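Local coordinates for glycosyl hydrolase family 88 (Pedobacter heparinus, PDB 3WIW), which hydrolyses unsaturated glucuronyl saccharides with specificity for heparin, probably releasing the unsaturated uronic acid from the non-reducing end of the chain, at residues L117-Y122 and Q248-Y253; I172-M177 and S242-G247; K212-Y217 and A271-A276. All coordinates share one frame; numbering follows the deposited sequence. Where two conformers were deposited one is given.

Interaction 1 (L117-Y122 and Q248-Y253); sequences LGFMLY and QAWGLY
The Phe119 and Trp250 rings meet at their outer ends, carried by segments 117-122 and 248-253, whose nearest CA atoms, those of this pair, are 12.0 Å apart. The tight part is small: CE1 of Phe119 lies 4.0 Å from CH2 of Trp250, and Phe119 CZ sits over one face of the indole, displaced toward its rim. The rings pair at a slant, the phenyl and the six-membered ring of Trp250 having centroids 5.3 Å apart and planes at 47°. Both side chains place CG anti to their own carbonyl carbon (chi1 -70° in Phe119, -67° in Trp250), and their outer ring atoms make the contact. The helices, 117-132 and 245-262, belong to an (alpha/alpha)6 barrel, and the pair is buried near the centre of the molecule; Trp250 is itself a predicted substrate-binding residue, and the predicted nucleophile Asp116 is next to Phe119. With an alanine at Phe119 the phenyl over that indole face is gone, and the Trp250 ring is likely to shift more easily beside Asp174. Farther along the helices the approach is loose: the side chains of Tyr122 and Tyr253 stay 8.1 and 7.6 Å from the facing segment, and Met177 of helix 175-188 touches Phe119, Trp250 and Tyr253. Trp73 meets the Phe119 ring edge-to-face, and a bound buffer molecule (HEPES) lies about 4 Å from the Phe119 side chain at nearest atoms. Within 117-122 the helix widens into a pi-type turn: Leu117 O accepts from Leu121 N at 2.8 Å and only weakly from Tyr122 N.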
ATOM      1  N   LEU A 117      -6.460  10.094  -0.325  1.00  9.86           N
ATOM      2  CA  LEU A 117      -5.452  11.150  -0.368  1.00 10.40           C
ATOM      3  C   LEU A 117      -4.095  10.686   0.165  1.00  9.30           C
ATOM      4  O   LEU A 117      -3.059  11.217  -0.227  1.00 10.36           O
ATOM      5  CB  LEU A 117      -5.909  12.357   0.435  1.00 10.86           C
ATOM      6  CG  LEU A 117      -7.189  12.993  -0.114  1.00 11.56           C
ATOM      7  CD1 LEU A 117      -7.635  14.115   0.827  1.00 12.51           C
ATOM      8  CD2 LEU A 117      -6.992  13.512  -1.550  1.00 12.44           C
ATOM      9  N   GLY A 118      -4.073   9.703   1.065  1.00  9.05           N
ATOM     10  CA  GLY A 118      -2.807   9.152   1.508  1.00  9.46           C
ATOM     11  C   GLY A 118      -2.075   8.439   0.364  1.00  9.55           C
ATOM     12  O   GLY A 118      -0.892   8.722   0.071  1.00 10.55           O
ATOM     13  N   PHE A 119      -2.738   7.480  -0.288  1.00  8.93           N
ATOM     14  CA  PHE A 119      -2.130   6.821  -1.434  1.00  8.97           C
ATOM     15  C   PHE A 119      -1.755   7.831  -2.527  1.00  9.48           C
ATOM     16  O   PHE A 119      -0.728   7.683  -3.187  1.00 10.33           O
ATOM     17  CB  PHE A 119      -3.115   5.819  -2.029  1.00  9.34           C
ATOM     18  CG  PHE A 119      -3.384   4.599  -1.184  1.00  8.77           C
ATOM     19  CD1 PHE A 119      -2.354   3.788  -0.710  1.00  9.29           C
ATOM     20  CD2 PHE A 119      -4.699   4.215  -0.932  1.00  9.12           C
ATOM     21  CE1 PHE A 119      -2.654   2.583  -0.007  1.00  9.37           C
ATOM     22  CE2 PHE A 119      -5.003   3.048  -0.228  1.00  9.72           C
ATOM     23  CZ  PHE A 119      -3.977   2.237   0.222  1.00  8.98           C
ATOM     24  N   MET A 120      -2.613   8.827  -2.748  1.00  9.51           N
ATOM     25  CA  MET A 120      -2.446   9.728  -3.890  1.00  9.46           C
ATOM     26  C   MET A 120      -1.409  10.821  -3.664  1.00  9.34           C
ATOM     27  O   MET A 120      -0.535  11.009  -4.506  1.00 10.41           O
ATOM     28  CB  MET A 120      -3.792  10.363  -4.246  1.00  9.73           C
ATOM     29  CG  MET A 120      -4.823   9.306  -4.684  1.00 10.90           C
ATOM     30  SD  MET A 120      -6.534   9.890  -4.647  1.00 12.43           S
ATOM     31  CE  MET A 120      -6.556  10.807  -6.145  1.00 10.99           C
ATOM     32  N   LEU A 121      -1.531  11.551  -2.551  1.00  9.88           N
ATOM     33  CA  LEU A 121      -0.594  12.634  -2.214  1.00 10.41           C
ATOM     34  C   LEU A 121       0.540  12.191  -1.314  1.00  9.94           C
ATOM     35  O   LEU A 121       1.670  12.614  -1.496  1.00 10.95           O
ATOM     36  CB  LEU A 121      -1.317  13.780  -1.520  1.00 11.44           C
ATOM     37  CG  LEU A 121      -2.156  14.665  -2.423  1.00 12.94           C
ATOM     38  CD1 LEU A 121      -3.031  15.594  -1.584  1.00 13.76           C
ATOM     39  CD2 LEU A 121      -1.248  15.514  -3.294  1.00 14.37           C
ATOM     40  N   TYR A 122       0.261  11.382  -0.297  1.00  9.41           N
ATOM     41  CA  TYR A 122       1.356  11.053   0.605  1.00  9.59           C
ATOM     42  C   TYR A 122       2.406  10.132  -0.058  1.00  9.24           C
ATOM     43  O   TYR A 122       3.609  10.282   0.188  1.00 10.97           O
ATOM     44  CB  TYR A 122       0.849  10.509   1.942  1.00  9.64           C
ATOM     45  CG  TYR A 122       1.917  10.526   3.016  1.00 10.27           C
ATOM     46  CD1 TYR A 122       2.426  11.735   3.493  1.00 10.85           C
ATOM     47  CD2 TYR A 122       2.418   9.335   3.548  1.00 10.44           C
ATOM     48  CE1 TYR A 122       3.414  11.749   4.477  1.00 11.71           C
ATOM     49  CE2 TYR A 122       3.416   9.325   4.516  1.00 10.34           C
ATOM     50  CZ  TYR A 122       3.893  10.554   4.996  1.00 11.80           C
ATOM     51  OH  TYR A 122       4.879  10.595   5.973  1.00 14.06           O
ATOM     52  N   GLN A 248      -6.127  -8.295   3.862  1.00  8.91           N
ATOM     53  CA  GLN A 248      -5.397  -8.792   5.029  1.00  8.72           C
ATOM     54  C   GLN A 248      -4.054  -8.061   5.129  1.00  8.13           C
ATOM     55  O   GLN A 248      -3.633  -7.686   6.239  1.00  9.34           O
ATOM     56  CB  GLN A 248      -5.150 -10.304   4.956  1.00  9.12           C
ATOM     57  CG  GLN A 248      -6.382 -11.170   4.661  1.00  9.57           C
ATOM     58  CD  GLN A 248      -7.602 -10.783   5.508  1.00  8.76           C
ATOM     59  OE1 GLN A 248      -7.632 -10.971   6.731  1.00  9.41           O
ATOM     60  NE2 GLN A 248      -8.627 -10.260   4.847  1.00  9.61           N
ATOM     61  N   ALA A 249      -3.406  -7.856   3.977  1.00  7.93           N
ATOM     62  CA  ALA A 249      -2.127  -7.154   3.900  1.00  7.38           C
ATOM     63  C   ALA A 249      -2.271  -5.700   4.370  1.00  7.68           C
ATOM     64  O   ALA A 249      -1.444  -5.231   5.157  1.00  8.07           O
ATOM     65  CB  ALA A 249      -1.592  -7.178   2.487  1.00  9.11           C
ATOM     66  N   TRP A 250      -3.307  -4.990   3.921  1.00  7.88           N
ATOM     67  CA  TRP A 250      -3.498  -3.598   4.369  1.00  8.15           C
ATOM     68  C   TRP A 250      -3.668  -3.552   5.887  1.00  8.55           C
ATOM     69  O   TRP A 250      -3.193  -2.624   6.533  1.00  9.88           O
ATOM     70  CB  TRP A 250      -4.748  -3.005   3.760  1.00  8.45           C
ATOM     71  CG  TRP A 250      -4.818  -2.763   2.279  1.00  7.76           C
ATOM     72  CD1 TRP A 250      -5.973  -2.869   1.531  1.00  8.34           C
ATOM     73  CD2 TRP A 250      -3.807  -2.251   1.376  1.00  8.57           C
ATOM     74  NE1 TRP A 250      -5.732  -2.518   0.232  1.00  8.50           N
ATOM     75  CE2 TRP A 250      -4.422  -2.110   0.108  1.00  8.31           C
ATOM     76  CE3 TRP A 250      -2.439  -1.932   1.501  1.00  9.41           C
ATOM     77  CZ2 TRP A 250      -3.742  -1.612  -1.024  1.00  8.49           C
ATOM     78  CZ3 TRP A 250      -1.750  -1.447   0.361  1.00  9.82           C
ATOM     79  CH2 TRP A 250      -2.413  -1.303  -0.886  1.00  9.10           C
ATOM     80  N   GLY A 251      -4.360  -4.535   6.477  1.00  8.38           N
ATOM     81  CA  GLY A 251      -4.505  -4.609   7.924  1.00  8.77           C
ATOM     82  C   GLY A 251      -3.167  -4.790   8.621  1.00  8.13           C
ATOM     83  O   GLY A 251      -2.847  -4.046   9.557  1.00  9.57           O
ATOM     84  N   LEU A 252      -2.388  -5.773   8.174  1.00  8.65           N
ATOM     85  CA  LEU A 252      -1.072  -6.007   8.764  1.00  9.05           C
ATOM     86  C   LEU A 252      -0.219  -4.731   8.705  1.00  9.19           C
ATOM     87  O   LEU A 252       0.373  -4.300   9.706  1.00 10.06           O
ATOM     88  CB  LEU A 252      -0.360  -7.137   8.025  1.00  8.77           C
ATOM     89  CG  LEU A 252       1.061  -7.415   8.501  1.00  9.45           C
ATOM     90  CD1 LEU A 252       1.106  -7.842   9.979  1.00 10.88           C
ATOM     91  CD2 LEU A 252       1.726  -8.468   7.599  1.00 11.69           C
ATOM     92  N   TYR A 253      -0.136  -4.153   7.513  1.00  7.75           N
ATOM     93  CA  TYR A 253       0.656  -2.956   7.315  1.00  8.11           C
ATOM     94  C   TYR A 253       0.107  -1.802   8.167  1.00  8.33           C
ATOM     95  O   TYR A 253       0.878  -1.072   8.791  1.00  9.32           O
ATOM     96  CB  TYR A 253       0.636  -2.606   5.843  1.00  8.92           C
ATOM     97  CG  TYR A 253       1.646  -1.595   5.365  1.00  8.45           C
ATOM     98  CD1 TYR A 253       1.570  -0.254   5.760  1.00  8.28           C
ATOM     99  CD2 TYR A 253       2.656  -1.961   4.475  1.00  8.83           C
ATOM    100  CE1 TYR A 253       2.456   0.698   5.267  1.00  9.15           C
ATOM    101  CE2 TYR A 253       3.556  -1.021   3.985  1.00  9.52           C
ATOM    102  CZ  TYR A 253       3.440   0.310   4.376  1.00  8.67           C
ATOM    103  OH  TYR A 253       4.299   1.254   3.861  1.00 10.60           O
TER

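Interaction 2 (I172-M177 and S242-G247); sequences IIDNLM and SAWARG
A type I beta turn, Ile172 to Asn175, leads into helix 175-188 of the barrel and carries Asp174, the predicted proton donor, to the edge of Trp244, the N-cap residue of helix 245-262. The carboxylate meets the benzo end of the indole through both oxygens, OD2 at 3.6 Å from Trp244 CH2 and OD1 at 3.7 Å from Trp244 CZ3. OD1 lies in the plane of the ring, and the two planes are turned 32° apart. OD1 is also hydrogen-bonded to His218 NE2, while OD2 takes a bond from a water 2.9 Å away; that water accepts from Arg246 NE at 3.0 Å, linking the acid to a predicted substrate-binding arginine. Trp244 CZ2 lies over a face of the Arg246 guanidinium, whose NH1 forms a salt bridge with Asp305. Beside this polar corner is an apolar one. In Ile173 a chi1 of -166° puts CG1 anti to the backbone N and CG2 between N and the carbonyl carbon, from where CG2 meets Gly247 CA at 3.7 Å and Trp244 CZ3 at 4.1 Å. The backbone N of Gly247 stands 3.2 Å above the Trp244 ring plane, toward the rim, and a CB on this glycine would collide with Trp244 CE3. On the turn side, Ile173 shares backbone hydrogen bonding with His218 and, like Leu176, packs on Thr205 of helix 192-208. The contact thus sits where strand 170-172 passes into helix 175-188, against the first turn of helix 245-262, with Met177 touching both that helix and Tyr380 of helix 375-392.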
ATOM      1  N   ILE A 172     -13.504   1.142   4.627  1.00  9.86           N
ATOM      2  CA  ILE A 172     -12.834  -0.045   4.108  1.00  9.00           C
ATOM      3  C   ILE A 172     -11.506  -0.283   4.818  1.00  8.36           C
ATOM      4  O   ILE A 172     -10.907   0.654   5.347  1.00  9.76           O
ATOM      5  CB  ILE A 172     -12.659   0.012   2.564  1.00  9.81           C
ATOM      6  CG1 ILE A 172     -11.636   1.071   2.091  1.00  9.32           C
ATOM      7  CG2 ILE A 172     -14.015   0.246   1.914  1.00 11.67           C
ATOM      8  CD1 ILE A 172     -11.551   1.169   0.549  1.00  9.82           C
ATOM      9  N   ILE A 173     -11.050  -1.531   4.834  1.00  8.40           N
ATOM     10  CA  ILE A 173      -9.810  -1.878   5.506  1.00  8.50           C
ATOM     11  C   ILE A 173      -8.627  -1.074   4.912  1.00  8.64           C
ATOM     12  O   ILE A 173      -7.680  -0.704   5.643  1.00  9.64           O
ATOM     13  CB  ILE A 173      -9.579  -3.419   5.460  1.00  9.21           C
ATOM     14  CG1 ILE A 173      -8.488  -3.835   6.440  1.00 10.11           C
ATOM     15  CG2 ILE A 173      -9.212  -3.902   4.037  1.00  9.56           C
ATOM     16  CD1 ILE A 173      -8.903  -3.764   7.923  1.00 11.29           C
ATOM     17  N   ASP A 174      -8.678  -0.809   3.599  1.00  8.86           N
ATOM     18  CA  ASP A 174      -7.610  -0.070   2.906  1.00  8.69           C
ATOM     19  C   ASP A 174      -7.382   1.317   3.542  1.00  8.62           C
ATOM     20  O   ASP A 174      -6.294   1.889   3.426  1.00  9.17           O
ATOM     21  CB  ASP A 174      -7.920   0.146   1.416  1.00  8.78           C
ATOM     22  CG  ASP A 174      -8.672  -1.012   0.739  1.00  9.60           C
ATOM     23  OD1 ASP A 174      -9.626  -1.594   1.309  1.00  9.67           O
ATOM     24  OD2 ASP A 174      -8.355  -1.260  -0.441  1.00 10.34           O
ATOM     25  N   ASN A 175      -8.415   1.865   4.186  1.00  8.49           N
ATOM     26  CA  ASN A 175      -8.363   3.200   4.795  1.00  8.67           C
ATOM     27  C   ASN A 175      -7.270   3.248   5.883  1.00  8.37           C
ATOM     28  O   ASN A 175      -6.752   4.335   6.168  1.00  9.52           O
ATOM     29  CB  ASN A 175      -9.759   3.555   5.337  1.00  9.38           C
ATOM     30  CG  ASN A 175     -10.049   5.065   5.481  1.00  9.27           C
ATOM     31  OD1 ASN A 175     -11.196   5.483   5.223  1.00  9.93           O
ATOM     32  ND2 ASN A 175      -9.066   5.867   5.910  1.00  9.75           N
ATOM     33  N   LEU A 176      -6.902   2.106   6.478  1.00  8.36           N
ATOM     34  CA  LEU A 176      -5.768   2.111   7.422  1.00  8.46           C
ATOM     35  C   LEU A 176      -4.513   2.719   6.793  1.00  8.16           C
ATOM     36  O   LEU A 176      -3.721   3.381   7.474  1.00  9.94           O
ATOM     37  CB  LEU A 176      -5.454   0.712   7.961  1.00  9.73           C
ATOM     38  CG  LEU A 176      -6.514   0.132   8.902  1.00  9.95           C
ATOM     39  CD1 LEU A 176      -6.289  -1.375   8.996  1.00 10.78           C
ATOM     40  CD2 LEU A 176      -6.455   0.789  10.285  1.00 11.70           C
ATOM     41  N   MET A 177      -4.288   2.450   5.508  1.00  8.27           N
ATOM     42  CA  MET A 177      -3.052   2.899   4.860  1.00  7.97           C
ATOM     43  C   MET A 177      -3.013   4.409   4.778  1.00  8.59           C
ATOM     44  O   MET A 177      -1.939   5.008   4.868  1.00  9.82           O
ATOM     45  CB  MET A 177      -2.947   2.287   3.465  1.00  8.21           C
ATOM     46  CG  MET A 177      -2.918   0.758   3.480  1.00  8.45           C
ATOM     47  SD  MET A 177      -1.444   0.076   4.258  1.00  9.36           S
ATOM     48  CE  MET A 177      -0.210   0.611   3.059  1.00  9.12           C
ATOM     49  N   SER A 242     -15.121 -13.757   3.851  1.00 10.84           N
ATOM     50  CA  SER A 242     -13.810 -14.192   3.380  1.00 10.36           C
ATOM     51  C   SER A 242     -12.648 -13.278   3.787  1.00  9.42           C
ATOM     52  O   SER A 242     -12.837 -12.167   4.335  1.00 10.32           O
ATOM     53  CB  SER A 242     -13.811 -14.371   1.857  1.00 10.40           C
ATOM     54  OG  SER A 242     -13.669 -13.118   1.181  1.00  9.70           O
ATOM     55  N   ALA A 243     -11.445 -13.748   3.468  1.00 10.37           N
ATOM     56  CA  ALA A 243     -10.198 -13.056   3.777  1.00  9.78           C
ATOM     57  C   ALA A 243      -9.536 -12.627   2.465  1.00  8.88           C
ATOM     58  O   ALA A 243      -8.643 -13.295   1.936  1.00  9.88           O
ATOM     59  CB  ALA A 243      -9.276 -13.931   4.637  1.00 11.39           C
ATOM     60  N   TRP A 244     -10.014 -11.509   1.939  1.00  8.93           N
ATOM     61  CA  TRP A 244      -9.450 -10.927   0.726  1.00  8.64           C
ATOM     62  C   TRP A 244      -7.966 -10.655   0.977  1.00  8.14           C
ATOM     63  O   TRP A 244      -7.636 -10.003   1.969  1.00  8.40           O
ATOM     64  CB  TRP A 244     -10.242  -9.648   0.401  1.00  9.06           C
ATOM     65  CG  TRP A 244      -9.655  -8.800  -0.685  1.00  9.29           C
ATOM     66  CD1 TRP A 244      -9.251  -9.197  -1.926  1.00 11.19           C
ATOM     67  CD2 TRP A 244      -9.415  -7.383  -0.608  1.00  9.19           C
ATOM     68  NE1 TRP A 244      -8.790  -8.099  -2.636  1.00 10.90           N
ATOM     69  CE2 TRP A 244      -8.868  -6.982  -1.838  1.00 10.31           C
ATOM     70  CE3 TRP A 244      -9.633  -6.408   0.383  1.00 10.32           C
ATOM     71  CZ2 TRP A 244      -8.519  -5.648  -2.109  1.00  9.98           C
ATOM     72  CZ3 TRP A 244      -9.256  -5.097   0.130  1.00 10.18           C
ATOM     73  CH2 TRP A 244      -8.699  -4.731  -1.108  1.00 10.14           C
ATOM     74  N   ALA A 245      -7.060 -11.155   0.132  1.00  7.93           N
ATOM     75  CA  ALA A 245      -5.639 -11.172   0.530  1.00  7.69           C
ATOM     76  C   ALA A 245      -5.043  -9.773   0.663  1.00  7.35           C
ATOM     77  O   ALA A 245      -4.347  -9.489   1.658  1.00  8.39           O
ATOM     78  CB  ALA A 245      -4.808 -12.017  -0.420  1.00  8.64           C
ATOM     79  N   ARG A 246      -5.278  -8.893  -0.308  1.00  7.97           N
ATOM     80  CA  ARG A 246      -4.725  -7.552  -0.205  1.00  7.92           C
ATOM     81  C   ARG A 246      -5.312  -6.816   1.010  1.00  7.34           C
ATOM     82  O   ARG A 246      -4.616  -6.066   1.676  1.00  7.87           O
ATOM     83  CB  ARG A 246      -4.845  -6.767  -1.519  1.00  8.79           C
ATOM     84  CG  ARG A 246      -4.160  -5.408  -1.435  1.00  8.70           C
ATOM     85  CD  ARG A 246      -3.965  -4.773  -2.804  1.00  8.90           C
ATOM     86  NE  ARG A 246      -5.212  -4.459  -3.506  1.00  8.78           N
ATOM     87  CZ  ARG A 246      -5.708  -5.172  -4.524  1.00  8.59           C
ATOM     88  NH1 ARG A 246      -5.118  -6.293  -4.937  1.00  8.77           N
ATOM     89  NH2 ARG A 246      -6.836  -4.786  -5.114  1.00  9.65           N
ATOM     90  N   GLY A 247      -6.570  -7.080   1.328  1.00  7.67           N
ATOM     91  CA  GLY A 247      -7.154  -6.530   2.540  1.00  8.57           C
ATOM     92  C   GLY A 247      -6.457  -7.007   3.800  1.00  8.52           C
ATOM     93  O   GLY A 247      -6.235  -6.213   4.719  1.00  8.62           O
TER
HETATM   94  O   HOH W   1      -6.761  -2.017  -2.783  1.00 11.99           O

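Interaction 3 (K212-Y217 and A271-A276); sequences KDYSSY and AEHIAA
Tyr214 lays its ring flat against His273, and these two side chains account for most of the buried surface; Ile274 adds a smaller share. The histidine CB stands over the centre of the phenol ring, 3.3 Å from the centroid of Tyr214 and almost on the ring normal, a CH-pi contact. From there the imidazole runs outward along the tyrosine in an offset stack, with the Tyr214 and His273 centroids 4.3 Å apart and the planes only 13° from parallel. The displacement puts the phenol oxygen over the imidazole face: Tyr214 OH is 3.4 Å from His273 CD2, while Tyr214 CZ is equally near His273 CG. Both side chains hold CG anti to the carbonyl carbon (chi1 -61° in Tyr214), which brings the two rings out alongside each other. Nearer the backbone, Ile274 CG1 packs 4.1 Å from Tyr214 O, and its side chain also touches Leu252 of helix 245-262. Tyr214 takes a left-handed backbone conformation, phi 73°, in the loop between helix 192-208 and strand 219-222. An Asx turn spans it: Asp213 OD1 accepts from Ser215 N at 3.0 Å, met from above the carboxylate plane, and from Ser215 OG at 2.6 Å through its syn lone pair. Arg211 NH2 also bonds to Ser215 OG. Between segments 212-217 and 271-276 the contact rests mainly on the ring overlap and the CH-pi contact, at a partly exposed surface, and protonation of the imidazole would probably alter the electrostatics of the stack.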
ATOM      1  N   LYS A 212     -12.929 -13.008  14.955  0.69 14.75           N
ATOM      2  CA  LYS A 212     -12.227 -13.595  16.096  0.69 16.55           C
ATOM      3  C   LYS A 212     -10.899 -14.255  15.715  0.69 15.90           C
ATOM      4  O   LYS A 212      -9.972 -14.309  16.528  0.69 17.10           O
ATOM      5  CB  LYS A 212     -13.128 -14.574  16.860  0.69 18.65           C
ATOM      6  CG  LYS A 212     -14.305 -13.901  17.555  0.69 20.35           C
ATOM      7  CD  LYS A 212     -14.902 -14.754  18.670  0.69 25.01           C
ATOM      8  CE  LYS A 212     -15.517 -16.041  18.161  0.69 27.88           C
ATOM      9  NZ  LYS A 212     -16.471 -15.797  17.040  0.69 29.21           N
ATOM     10  N   ASP A 213     -10.788 -14.735  14.480  1.00 14.40           N
ATOM     11  CA  ASP A 213      -9.531 -15.350  14.048  1.00 14.78           C
ATOM     12  C   ASP A 213      -8.486 -14.354  13.526  1.00 13.23           C
ATOM     13  O   ASP A 213      -7.425 -14.768  13.032  1.00 14.17           O
ATOM     14  CB  ASP A 213      -9.784 -16.456  13.014  1.00 15.37           C
ATOM     15  CG  ASP A 213     -10.342 -15.936  11.689  1.00 15.62           C
ATOM     16  OD1 ASP A 213     -10.608 -14.719  11.562  1.00 14.37           O
ATOM     17  OD2 ASP A 213     -10.510 -16.772  10.757  1.00 17.51           O
ATOM     18  N   TYR A 214      -8.785 -13.062  13.662  1.00 12.89           N
ATOM     19  CA  TYR A 214      -7.931 -11.955  13.195  1.00 11.81           C
ATOM     20  C   TYR A 214      -7.914 -11.765  11.685  1.00 11.63           C
ATOM     21  O   TYR A 214      -7.175 -10.918  11.180  1.00 12.20           O
ATOM     22  CB  TYR A 214      -6.504 -12.017  13.749  1.00 11.82           C
ATOM     23  CG  TYR A 214      -6.443 -11.932  15.248  1.00 12.87           C
ATOM     24  CD1 TYR A 214      -6.540 -10.707  15.898  1.00 14.39           C
ATOM     25  CD2 TYR A 214      -6.280 -13.083  16.015  1.00 13.45           C
ATOM     26  CE1 TYR A 214      -6.481 -10.628  17.297  1.00 15.35           C
ATOM     27  CE2 TYR A 214      -6.235 -13.023  17.396  1.00 14.15           C
ATOM     28  CZ  TYR A 214      -6.325 -11.795  18.042  1.00 14.07           C
ATOM     29  OH  TYR A 214      -6.255 -11.760  19.424  1.00 16.04           O
ATOM     30  N   SER A 215      -8.740 -12.507  10.953  1.00 11.35           N
ATOM     31  CA  SER A 215      -9.044 -12.109   9.576  1.00 10.54           C
ATOM     32  C   SER A 215      -9.845 -10.809   9.583  1.00 10.45           C
ATOM     33  O   SER A 215     -10.519 -10.475  10.564  1.00 11.39           O
ATOM     34  CB  SER A 215      -9.822 -13.201   8.840  1.00 11.96           C
ATOM     35  OG  SER A 215     -11.111 -13.420   9.389  1.00 12.38           O
ATOM     36  N   SER A 216      -9.779 -10.083   8.479  1.00 10.43           N
ATOM     37  CA  SER A 216     -10.534  -8.848   8.385  1.00 10.88           C
ATOM     38  C   SER A 216     -11.648  -8.926   7.337  1.00 10.38           C
ATOM     39  O   SER A 216     -11.495  -9.595   6.299  1.00 10.53           O
ATOM     40  CB  SER A 216      -9.612  -7.645   8.086  1.00 11.68           C
ATOM     41  OG  SER A 216      -8.790  -7.887   6.944  1.00 12.71           O
ATOM     42  N   TYR A 217     -12.741  -8.196   7.607  1.00 10.31           N
ATOM     43  CA  TYR A 217     -13.735  -7.822   6.604  1.00 10.80           C
ATOM     44  C   TYR A 217     -13.151  -6.787   5.652  1.00  9.33           C
ATOM     45  O   TYR A 217     -12.143  -6.120   5.957  1.00 10.33           O
ATOM     46  CB  TYR A 217     -14.944  -7.153   7.286  1.00 11.91           C
ATOM     47  CG  TYR A 217     -15.761  -8.089   8.146  1.00 11.68           C
ATOM     48  CD1 TYR A 217     -16.700  -8.942   7.568  1.00 12.89           C
ATOM     49  CD2 TYR A 217     -15.597  -8.134   9.529  1.00 12.07           C
ATOM     50  CE1 TYR A 217     -17.440  -9.803   8.328  1.00 13.56           C
ATOM     51  CE2 TYR A 217     -16.336  -8.991  10.309  1.00 13.53           C
ATOM     52  CZ  TYR A 217     -17.259  -9.826   9.703  1.00 14.30           C
ATOM     53  OH  TYR A 217     -18.009 -10.687  10.440  1.00 16.21           O
ATOM     54  N   ALA A 271      -0.867  -6.276  15.261  1.00 11.26           N
ATOM     55  CA  ALA A 271      -0.055  -6.625  14.106  1.00 10.18           C
ATOM     56  C   ALA A 271       0.504  -8.051  14.193  1.00 10.73           C
ATOM     57  O   ALA A 271       0.499  -8.789  13.193  1.00 11.11           O
ATOM     58  CB  ALA A 271       1.059  -5.619  13.879  1.00 11.30           C
ATOM     59  N   GLU A 272       0.973  -8.443  15.374  1.00 11.03           N
ATOM     60  CA  GLU A 272       1.509  -9.787  15.518  1.00 11.82           C
ATOM     61  C   GLU A 272       0.425 -10.849  15.379  1.00 11.07           C
ATOM     62  O   GLU A 272       0.685 -11.912  14.815  1.00 12.02           O
ATOM     63  CB  GLU A 272       2.286  -9.949  16.831  1.00 13.84           C
ATOM     64  CG  GLU A 272       3.578  -9.142  16.850  1.00 15.91           C
ATOM     65  CD  GLU A 272       4.577  -9.694  17.847  1.00 19.47           C
ATOM     66  OE1 GLU A 272       4.664  -9.120  18.952  1.00 21.69           O
ATOM     67  OE2 GLU A 272       5.257 -10.711  17.528  1.00 19.62           O
ATOM     68  N   HIS A 273      -0.777 -10.569  15.884  1.00 11.55           N
ATOM     69  CA  HIS A 273      -1.895 -11.515  15.710  1.00 11.83           C
ATOM     70  C   HIS A 273      -2.257 -11.668  14.232  1.00 11.45           C
ATOM     71  O   HIS A 273      -2.451 -12.790  13.741  1.00 11.60           O
ATOM     72  CB  HIS A 273      -3.142 -11.100  16.506  1.00 13.03           C
ATOM     73  CG  HIS A 273      -2.987 -11.209  17.991  1.00 14.64           C
ATOM     74  ND1 HIS A 273      -2.556 -12.360  18.613  1.00 17.07           N
ATOM     75  CD2 HIS A 273      -3.240 -10.318  18.985  1.00 16.18           C
ATOM     76  CE1 HIS A 273      -2.529 -12.170  19.919  1.00 17.26           C
ATOM     77  NE2 HIS A 273      -2.938 -10.938  20.169  1.00 17.40           N
ATOM     78  N   ILE A 274      -2.322 -10.553  13.515  1.00 11.06           N
ATOM     79  CA  ILE A 274      -2.574 -10.594  12.084  1.00 10.86           C
ATOM     80  C   ILE A 274      -1.464 -11.366  11.361  1.00 10.56           C
ATOM     81  O   ILE A 274      -1.739 -12.237  10.530  1.00 10.97           O
ATOM     82  CB  ILE A 274      -2.714  -9.176  11.495  1.00 10.79           C
ATOM     83  CG1 ILE A 274      -3.955  -8.471  12.060  1.00 10.58           C
ATOM     84  CG2 ILE A 274      -2.800  -9.250   9.955  1.00 11.10           C
ATOM     85  CD1 ILE A 274      -3.961  -6.970  11.735  1.00 11.46           C
ATOM     86  N   ALA A 275      -0.214 -11.103  11.735  1.00 11.36           N
ATOM     87  CA  ALA A 275       0.918 -11.735  11.071  1.00 11.26           C
ATOM     88  C   ALA A 275       0.835 -13.250  11.216  1.00 11.60           C
ATOM     89  O   ALA A 275       1.102 -13.992  10.269  1.00 12.25           O
ATOM     90  CB  ALA A 275       2.233 -11.222  11.642  1.00 11.58           C
ATOM     91  N   ALA A 276       0.478 -13.730  12.401  1.00 11.87           N
ATOM     92  CA  ALA A 276       0.325 -15.166  12.618  1.00 12.62           C
ATOM     93  C   ALA A 276      -0.810 -15.766  11.788  1.00 12.89           C
ATOM     94  O   ALA A 276      -0.646 -16.837  11.201  1.00 13.14           O
ATOM     95  CB  ALA A 276       0.138 -15.465  14.111  1.00 13.24           C
TER

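Overall arrangement
From the N terminus, segment 117-122 opens the longest loop, closed by interaction 1 at 248-253 after 125 intervening residues. Interaction 2 is nested within it, running from 172-177 to 242-247 over 64 residues. Interaction 3 starts inside both loops at 212-217 and ends beyond them at 271-276, so it crosses each. Interactions 1 and 2 share helix 245-262 and meet where Trp250 NE1 lies 3.0 Å from Asp174 OD2. Gln248 OE1, from the same helix, probably accepts a hydrogen bond from Ser216 N of interaction 3. Together the contacts join helices 117-132, 175-188, 245-262 and 265-279 with the loop before strand 219-222.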